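Local coordinates for sugar-binding transport ATP-binding protein (PDB 1V43) that probably hydrolyses ATP to power sugar uptake, as the ATP-binding subunit of an ABC transporter, at residues L40-P45 against I196-D201; N84-F89 against D161-D166. All blocks are in the same frame, centred on the assembly; numbering follows the deposited sequence.

Contact 1: L40-P45 against I196-D201; sequences LVLLGP and IYVTHD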
loop_
_atom_site.group_PDB
_atom_site.type_symbol
_atom_site.label_atom_id
_atom_site.label_comp_id
_atom_site.label_asym_id
_atom_site.label_seq_id
_atom_site.Cartn_x
_atom_site.Cartn_y
_atom_site.Cartn_z
ATOM N N LEU A 40 8.712 20.678 2.801
ATOM C CA LEU A 40 9.665 19.865 2.067
ATOM C C LEU A 40 9.756 18.472 2.659
ATOM O O LEU A 40 9.981 18.323 3.852
ATOM C CB LEU A 40 11.056 20.489 2.092
ATOM C CG LEU A 40 12.138 19.557 1.516
ATOM C CD1 LEU A 40 11.987 19.456 -0.010
ATOM C CD2 LEU A 40 13.519 20.080 1.876
ATOM N N VAL A 41 9.569 17.459 1.822
ATOM C CA VAL A 41 9.688 16.080 2.281
ATOM C C VAL A 41 11.048 15.523 1.872
ATOM O O VAL A 41 11.483 15.703 0.730
ATOM C CB VAL A 41 8.623 15.144 1.654
ATOM C CG1 VAL A 41 8.940 13.701 2.035
ATOM C CG2 VAL A 41 7.226 15.514 2.139
ATOM N N LEU A 42 11.737 14.889 2.815
ATOM C CA LEU A 42 13.005 14.247 2.514
ATOM C C LEU A 42 12.584 12.775 2.381
ATOM O O LEU A 42 12.185 12.134 3.360
ATOM C CB LEU A 42 14.006 14.425 3.650
ATOM C CG LEU A 42 14.370 15.853 4.055
ATOM C CD1 LEU A 42 15.431 15.800 5.156
ATOM C CD2 LEU A 42 14.850 16.642 2.835
ATOM N N LEU A 43 12.647 12.271 1.154
ATOM C CA LEU A 43 12.223 10.920 0.825
ATOM C C LEU A 43 13.378 10.016 0.439
ATOM O O LEU A 43 14.214 10.383 -0.388
ATOM C CB LEU A 43 11.219 10.975 -0.336
ATOM C CG LEU A 43 10.697 9.651 -0.894
ATOM C CD1 LEU A 43 9.824 8.976 0.144
ATOM C CD2 LEU A 43 9.899 9.897 -2.177
ATOM N N GLY A 44 13.405 8.819 1.017
ATOM C CA GLY A 44 14.471 7.885 0.704
ATOM C C GLY A 44 14.440 6.657 1.590
ATOM O O GLY A 44 13.789 6.666 2.635
ATOM N N PRO A 45 15.150 5.582 1.209
ATOM C CA PRO A 45 15.166 4.356 2.012
ATOM C C PRO A 45 15.910 4.524 3.329
ATOM O O PRO A 45 16.563 5.552 3.566
ATOM C CB PRO A 45 15.844 3.349 1.084
ATOM C CG PRO A 45 16.832 4.201 0.345
ATOM C CD PRO A 45 16.017 5.450 0.025
ATOM N N ILE A 196 10.099 20.506 7.377
ATOM C CA ILE A 196 11.000 19.527 6.788
ATOM C C ILE A 196 10.494 18.198 7.345
ATOM O O ILE A 196 10.510 17.947 8.555
ATOM C CB ILE A 196 12.467 19.841 7.169
ATOM C CG1 ILE A 196 12.790 21.276 6.717
ATOM C CG2 ILE A 196 13.420 18.838 6.492
ATOM C CD1 ILE A 196 14.132 21.802 7.123
ATOM N N TYR A 197 10.014 17.364 6.436
ATOM C CA TYR A 197 9.370 16.099 6.773
ATOM C C TYR A 197 10.103 14.886 6.220
ATOM O O TYR A 197 10.300 14.767 5.013
ATOM C CB TYR A 197 7.953 16.152 6.202
ATOM C CG TYR A 197 6.961 15.135 6.702
ATOM C CD1 TYR A 197 5.975 15.491 7.633
ATOM C CD2 TYR A 197 6.935 13.844 6.178
ATOM C CE1 TYR A 197 4.982 14.586 8.019
ATOM C CE2 TYR A 197 5.944 12.931 6.553
ATOM C CZ TYR A 197 4.976 13.316 7.471
ATOM O OH TYR A 197 3.997 12.429 7.809
ATOM N N VAL A 198 10.485 13.981 7.116
ATOM C CA VAL A 198 11.204 12.775 6.735
ATOM C C VAL A 198 10.321 11.527 6.649
ATOM O O VAL A 198 9.611 11.195 7.602
ATOM C CB VAL A 198 12.323 12.476 7.744
ATOM C CG1 VAL A 198 12.850 11.054 7.519
ATOM C CG2 VAL A 198 13.437 13.503 7.609
ATOM N N THR A 199 10.371 10.841 5.510
ATOM C CA THR A 199 9.618 9.602 5.324
ATOM C C THR A 199 10.240 8.718 4.252
ATOM O O THR A 199 10.897 9.208 3.337
ATOM C CB THR A 199 8.135 9.843 4.929
ATOM O OG1 THR A 199 7.465 8.581 4.870
ATOM C CG2 THR A 199 8.015 10.513 3.546
ATOM N N HIS A 200 10.034 7.410 4.366
ATOM C CA HIS A 200 10.554 6.480 3.372
ATOM C C HIS A 200 9.366 6.015 2.527
ATOM O O HIS A 200 9.511 5.204 1.614
ATOM C CB HIS A 200 11.202 5.275 4.059
ATOM C CG HIS A 200 10.210 4.325 4.659
ATOM N ND1 HIS A 200 9.419 3.496 3.894
ATOM C CD2 HIS A 200 9.833 4.123 5.944
ATOM C CE1 HIS A 200 8.595 2.825 4.679
ATOM N NE2 HIS A 200 8.825 3.189 5.928
ATOM N N ASP A 201 8.194 6.553 2.833
ATOM C CA ASP A 201 6.940 6.210 2.146
ATOM C C ASP A 201 6.634 7.161 0.971
ATOM O O ASP A 201 6.148 8.286 1.180
ATOM C CB ASP A 201 5.796 6.263 3.172
ATOM C CG ASP A 201 4.499 5.674 2.648
ATOM O OD1 ASP A 201 4.054 6.051 1.542
ATOM O OD2 ASP A 201 3.912 4.841 3.363
#

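Contact 2: N84-F89 against D161-D166; sequences NISMVF and DVLLMD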
loop_
_atom_site.group_PDB
_atom_site.type_symbol
_atom_site.label_atom_id
_atom_site.label_comp_id
_atom_site.label_asym_id
_atom_site.label_seq_id
_atom_site.Cartn_x
_atom_site.Cartn_y
_atom_site.Cartn_z
ATOM N N ASN A 84 14.604 27.664 17.792
ATOM C CA ASN A 84 13.165 27.853 17.590
ATOM C C ASN A 84 12.565 26.793 16.677
ATOM O O ASN A 84 11.964 27.112 15.656
ATOM C CB ASN A 84 12.878 29.226 16.983
ATOM C CG ASN A 84 13.168 30.350 17.941
ATOM O OD1 ASN A 84 12.838 30.260 19.128
ATOM N ND2 ASN A 84 13.780 31.426 17.439
ATOM N N ILE A 85 12.730 25.535 17.057
ATOM C CA ILE A 85 12.223 24.416 16.277
ATOM C C ILE A 85 11.368 23.540 17.169
ATOM O O ILE A 85 11.441 23.633 18.388
ATOM C CB ILE A 85 13.377 23.526 15.767
ATOM C CG1 ILE A 85 14.234 23.104 16.970
ATOM C CG2 ILE A 85 14.221 24.275 14.743
ATOM C CD1 ILE A 85 14.988 21.810 16.805
ATOM N N SER A 86 10.575 22.681 16.544
ATOM C CA SER A 86 9.758 21.721 17.255
ATOM C C SER A 86 9.832 20.453 16.407
ATOM O O SER A 86 9.767 20.479 15.170
ATOM C CB SER A 86 8.307 22.218 17.434
ATOM O OG SER A 86 7.700 22.501 16.194
ATOM N N MET A 87 10.012 19.337 17.086
ATOM C CA MET A 87 10.150 18.067 16.411
ATOM C C MET A 87 8.980 17.154 16.721
ATOM O O MET A 87 8.527 17.081 17.857
ATOM C CB MET A 87 11.459 17.426 16.857
ATOM C CG MET A 87 11.665 15.995 16.405
ATOM S SD MET A 87 12.836 15.859 15.045
ATOM C CE MET A 87 11.727 15.896 13.711
ATOM N N VAL A 88 8.472 16.487 15.696
ATOM C CA VAL A 88 7.387 15.539 15.893
ATOM C C VAL A 88 7.971 14.204 15.469
ATOM O O VAL A 88 8.632 14.127 14.447
ATOM C CB VAL A 88 6.161 15.847 14.989
ATOM C CG1 VAL A 88 5.066 14.831 15.241
ATOM C CG2 VAL A 88 5.653 17.247 15.250
ATOM N N PHE A 89 7.760 13.154 16.253
ATOM C CA PHE A 89 8.279 11.847 15.857
ATOM C C PHE A 89 7.451 10.695 16.390
ATOM O O PHE A 89 6.551 10.909 17.196
ATOM C CB PHE A 89 9.756 11.696 16.264
ATOM C CG PHE A 89 10.029 11.908 17.733
ATOM C CD1 PHE A 89 9.827 10.884 18.653
ATOM C CD2 PHE A 89 10.535 13.127 18.189
ATOM C CE1 PHE A 89 10.130 11.068 20.007
ATOM C CE2 PHE A 89 10.840 13.321 19.538
ATOM C CZ PHE A 89 10.638 12.290 20.448
ATOM N N ASP A 161 9.997 28.331 14.268
ATOM C CA ASP A 161 10.322 28.971 12.999
ATOM C C ASP A 161 10.486 27.861 11.975
ATOM O O ASP A 161 10.377 28.085 10.784
ATOM C CB ASP A 161 11.626 29.770 13.086
ATOM C CG ASP A 161 11.473 31.043 13.895
ATOM O OD1 ASP A 161 10.382 31.648 13.837
ATOM O OD2 ASP A 161 12.439 31.446 14.577
ATOM N N VAL A 162 10.752 26.654 12.459
ATOM C CA VAL A 162 10.928 25.500 11.595
ATOM C C VAL A 162 10.317 24.281 12.278
ATOM O O VAL A 162 10.613 23.981 13.443
ATOM C CB VAL A 162 12.427 25.234 11.308
ATOM C CG1 VAL A 162 12.565 24.047 10.380
ATOM C CG2 VAL A 162 13.075 26.472 10.663
ATOM N N LEU A 163 9.447 23.595 11.548
ATOM C CA LEU A 163 8.760 22.418 12.055
ATOM C C LEU A 163 9.454 21.203 11.455
ATOM O O LEU A 163 9.654 21.132 10.244
ATOM C CB LEU A 163 7.291 22.476 11.638
ATOM C CG LEU A 163 6.365 21.377 12.145
ATOM C CD1 LEU A 163 6.406 21.355 13.669
ATOM C CD2 LEU A 163 4.940 21.644 11.656
ATOM N N LEU A 164 9.833 20.264 12.307
ATOM C CA LEU A 164 10.551 19.088 11.862
ATOM C C LEU A 164 9.789 17.829 12.240
ATOM O O LEU A 164 9.405 17.653 13.399
ATOM C CB LEU A 164 11.948 19.049 12.511
ATOM C CG LEU A 164 12.844 20.283 12.386
ATOM C CD1 LEU A 164 14.112 20.079 13.208
ATOM C CD2 LEU A 164 13.188 20.535 10.912
ATOM N N MET A 165 9.589 16.940 11.271
ATOM C CA MET A 165 8.860 15.710 11.559
ATOM C C MET A 165 9.568 14.505 10.983
ATOM O O MET A 165 9.940 14.503 9.808
ATOM C CB MET A 165 7.431 15.774 11.001
ATOM C CG MET A 165 6.662 17.038 11.383
ATOM S SD MET A 165 4.886 16.791 11.138
ATOM C CE MET A 165 4.287 18.446 11.085
ATOM N N ASP A 166 9.748 13.484 11.823
ATOM C CA ASP A 166 10.411 12.252 11.416
ATOM C C ASP A 166 9.416 11.089 11.444
ATOM O O ASP A 166 9.040 10.619 12.520
ATOM C CB ASP A 166 11.577 11.942 12.359
ATOM C CG ASP A 166 12.519 10.885 11.795
ATOM O OD1 ASP A 166 12.033 9.924 11.165
ATOM O OD2 ASP A 166 13.749 11.012 11.985
#

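Contact 1: L40-P45 against I196-D201
Tyr197 O takes one hydrogen bond and one weaker CA-H contact from the facing strand. Leu42 N donates to it at 2.6 Å, and Val41 CA lies 3.1 Å from it. This parallel pair belongs to the core sheet of the P-loop ATPase fold. Two further backbone bonds bracket the first: Tyr197 N reaches Leu40 O at 2.8 Å, and Thr199 N reaches Leu42 O at an N-H...O angle of 172°. Beyond them Gly44 N makes only a weak bond to Thr199 O.

On the face of Leu40, Leu42, Ile196 and Val198, Leu42 CD1 rests against both Ile196 CG2 and Val198 CG2, each at 3.9 Å. Helix 50-58 packs on Ile196 and Val198. On the other face Val41 CG1 meets Thr199 CG2 at 3.6 Å. With Thr199 OG1 anti to the backbone N (chi1 -176°), CG2 falls between that N and the carbonyl carbon, on the side of Val41. OG1 accepts Asp201 N in an ST turn and also bonds Glu167. His200 CB sits against Gly44 O. His200 is probably the switch histidine of the H-loop. The bonding thus weakens where both strands turn into loops, and there Gly44 O hydrogen-bonds Lys50 NZ, of the ATP site.

Contact 2: N84-F89 against D161-D166
Leu164 and Val88 meet across two parallel strands of the P-loop ATPase core, and the 161-166 strand has the sequence of a Walker B motif ending in Asp166. Leu164 is bonded at both backbone ends: its N donates to Ser86 O at 2.9 Å, and its O accepts Val88 N at 2.7 Å. Its CD1 meets Ile85 CD1 at 4.1 Å. Helix 50-58 lies against the same side chain.

Val88 serves the opposite face. It lies alongside Met165, with CB 3.8 Å from Met165 CG. Its O takes the N-H of Asp166 at 2.9 Å.

Met87 bends at chi2 (104°) and chi3 toward Leu164, but CE is modelled so close to Leu164 O that its exact position is doubtful. The side chain also touches Leu54 of helix 50-58. With an alanine in place of Met87, the contacts with Leu164 and Leu54 are likely to be lost, opening a gap between this strand and the helix.

Before the strands start, Asn84 O receives Asp161 N at 2.7 Å and, weakly, Val162 N. The Asn84 amide and the Asp161 carboxylate run side by side with their planes 85° apart, and a weak, bent bond of 3.2 Å joins Asn84 ND2 to Asp161 OD2.

Contacts 1 and 2 are successive strand pairs of one sheet, ordered 85-89, 162-166, 194-199, 39-43. Their centres lie about 14 Å apart. The two inner strands join them: Val198 N probably bonds Met165 O at 2.8 Å, and Ile196 N probably bonds Leu163 O at 3.0 Å. Tyr197 CD1 packs on Met165 CB at 3.7 Å. Both contacts lead to the ATP site, which is empty in this chain. The side chain of Asp166 is about 3 Å from that of Thr51, and that of Val198 about 3 Å from that of Lys50. Glu167, next after Asp166, is probably the catalytic glutamate of this family and bonds Thr199 OG1 and His200 N of contact 1.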